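PDB 2YVU: probable adenylyl-sulfate kinase from Aeropyrum pernix, which catalyses the ATP-dependent 3'-phosphorylation of adenosine 5'-phosphosulfate to 3'-phosphoadenylyl sulfate, a step in sulfate activation. Local coordinates for residues A[14-19]-A[179-184]. Sequence-based numbering, arbitrary orientation.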
loop_
_atom_site.group_PDB
_atom_site.type_symbol
_atom_site.label_atom_id
_atom_site.label_comp_id
_atom_site.label_asym_id
_atom_site.label_seq_id
_atom_site.Cartn_x
_atom_site.Cartn_y
_atom_site.Cartn_z
ATOM N N ILE A 14 1.203 8.282 -12.343
ATOM C CA ILE A 14 2.570 8.746 -12.085
ATOM C C ILE A 14 2.740 8.871 -10.582
ATOM O O ILE A 14 1.766 8.807 -9.845
ATOM C CB ILE A 14 2.835 10.160 -12.684
ATOM C CG1 ILE A 14 1.865 11.172 -12.067
ATOM C CG2 ILE A 14 2.686 10.136 -14.213
ATOM C CD1 ILE A 14 2.107 12.609 -12.526
ATOM N N VAL A 15 3.978 9.044 -10.133
ATOM C CA VAL A 15 4.265 9.214 -8.710
ATOM C C VAL A 15 4.944 10.568 -8.553
ATOM O O VAL A 15 6.016 10.812 -9.119
ATOM C CB VAL A 15 5.230 8.103 -8.150
ATOM C CG1 VAL A 15 5.512 8.356 -6.626
ATOM C CG2 VAL A 15 4.615 6.747 -8.330
ATOM N N VAL A 16 4.289 11.466 -7.830
ATOM C CA VAL A 16 4.850 12.774 -7.577
ATOM C C VAL A 16 5.373 12.666 -6.148
ATOM O O VAL A 16 4.593 12.469 -5.206
ATOM C CB VAL A 16 3.773 13.881 -7.659
ATOM C CG1 VAL A 16 4.409 15.224 -7.366
ATOM C CG2 VAL A 16 3.104 13.853 -9.004
ATOM N N TRP A 17 6.689 12.776 -5.999
ATOM C CA TRP A 17 7.345 12.649 -4.703
ATOM C C TRP A 17 7.829 13.975 -4.129
ATOM O O TRP A 17 8.868 14.511 -4.560
ATOM C CB TRP A 17 8.519 11.679 -4.829
ATOM C CG TRP A 17 9.094 11.251 -3.512
ATOM C CD1 TRP A 17 10.056 11.903 -2.778
ATOM C CD2 TRP A 17 8.665 10.144 -2.717
ATOM N NE1 TRP A 17 10.245 11.265 -1.568
ATOM C CE2 TRP A 17 9.396 10.190 -1.501
ATOM C CE3 TRP A 17 7.728 9.113 -2.907
ATOM C CZ2 TRP A 17 9.207 9.261 -0.482
ATOM C CZ3 TRP A 17 7.546 8.192 -1.895
ATOM C CH2 TRP A 17 8.281 8.271 -0.693
ATOM N N LEU A 18 7.100 14.524 -3.151
ATOM C CA LEU A 18 7.543 15.798 -2.602
ATOM C C LEU A 18 8.587 15.560 -1.516
ATOM O O LEU A 18 8.347 14.820 -0.562
ATOM C CB LEU A 18 6.360 16.571 -2.033
ATOM C CG LEU A 18 5.148 16.747 -2.963
ATOM C CD1 LEU A 18 3.939 17.160 -2.141
ATOM C CD2 LEU A 18 5.436 17.774 -4.030
ATOM N N THR A 19 9.750 16.182 -1.651
ATOM C CA THR A 19 10.774 16.015 -0.637
ATOM C C THR A 19 11.190 17.398 -0.131
ATOM O O THR A 19 11.321 18.359 -0.906
ATOM C CB THR A 19 12.010 15.234 -1.189
ATOM O OG1 THR A 19 13.032 15.175 -0.190
ATOM C CG2 THR A 19 12.571 15.915 -2.425
ATOM N N SER A 179 1.370 22.343 -13.672
ATOM C CA SER A 179 1.741 22.414 -15.094
ATOM C C SER A 179 2.675 21.277 -15.493
ATOM O O SER A 179 2.542 20.720 -16.586
ATOM C CB SER A 179 2.408 23.752 -15.417
ATOM O OG SER A 179 1.490 24.825 -15.286
ATOM N N LEU A 180 3.615 20.930 -14.610
ATOM C CA LEU A 180 4.560 19.833 -14.869
ATOM C C LEU A 180 3.755 18.524 -14.915
ATOM O O LEU A 180 3.897 17.719 -15.843
ATOM C CB LEU A 180 5.621 19.740 -13.747
ATOM C CG LEU A 180 7.014 19.096 -13.958
ATOM C CD1 LEU A 180 7.437 18.294 -12.707
ATOM C CD2 LEU A 180 7.009 18.183 -15.157
ATOM N N VAL A 181 2.902 18.316 -13.915
ATOM C CA VAL A 181 2.091 17.099 -13.868
ATOM C C VAL A 181 1.250 16.950 -15.142
ATOM O O VAL A 181 1.245 15.895 -15.773
ATOM C CB VAL A 181 1.137 17.103 -12.640
ATOM C CG1 VAL A 181 0.064 16.042 -12.811
ATOM C CG2 VAL A 181 1.941 16.811 -11.354
ATOM N N LYS A 182 0.532 18.008 -15.511
ATOM C CA LYS A 182 -0.309 17.946 -16.705
ATOM C C LYS A 182 0.527 17.745 -17.965
ATOM O O LYS A 182 0.082 17.124 -18.923
ATOM C CB LYS A 182 -1.151 19.222 -16.828
ATOM C CG LYS A 182 -2.179 19.372 -15.720
ATOM C CD LYS A 182 -3.340 18.372 -15.847
ATOM C CE LYS A 182 -4.213 18.717 -17.058
ATOM N NZ LYS A 182 -5.564 18.090 -17.020
ATOM N N ALA A 183 1.749 18.257 -17.955
ATOM C CA ALA A 183 2.604 18.103 -19.119
ATOM C C ALA A 183 3.018 16.654 -19.265
ATOM O O ALA A 183 3.224 16.172 -20.372
ATOM C CB ALA A 183 3.835 18.988 -18.991
ATOM N N VAL A 184 3.125 15.951 -18.149
ATOM C CA VAL A 184 3.552 14.559 -18.182
ATOM C C VAL A 184 2.436 13.532 -18.405
ATOM O O VAL A 184 2.623 12.567 -19.151
ATOM C CB VAL A 184 4.314 14.195 -16.868
ATOM C CG1 VAL A 184 4.586 12.694 -16.798
ATOM C CG2 VAL A 184 5.633 14.953 -16.806
#
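The backbone N of Val184 is shared by two carbonyls of its own helix, reaching Leu180 O at 3.0 Å and, more weakly, Val181 O. This last turn presents Val184 and Val181 to strand 14-19, and the contacts between 14-19 and 179-184 are all between aliphatic side chains. Val184 CG1 meets the branch methyl CG2 of Ile14 at 4.1 Å, while the other arm of the isoleucine serves Val181. With chi1 at 60°, CG1 of Ile14 stands between the backbone N and the carbonyl carbon. The extended chi2 (176°) then carries CD1 of Ile14 out to Val181 CG1, and the two methyls lie 4.0 Å apart. Ile14 thus spans one helical turn, a methyl for each valine. Val181 is divided in the same way: its second methyl, CG2, touches Val16 CG2 at 4.0 Å, the two side chains lying roughly at right angles. The patch is small, about 150 Å² summed over both sides. The two segments run nearly antiparallel, at 161°. Their axes are 10.6 Å apart at closest. Such a helix laid along a central strand is ordinary alpha/beta packing in a P-loop kinase fold, where this strand leads into the P-loop, which begins at Gly20 and by similarity binds ATP. Val16 is about 10 Å, side chain to side chain, from Lys26, a probable ATP ligand. Strand 14-19 lies in the parallel sheet between strands 87-91 and 114-120; Ile117 of the latter touches both Val16 and Leu180, while Val15 and Trp17 pack against helix 97-109 on the other face.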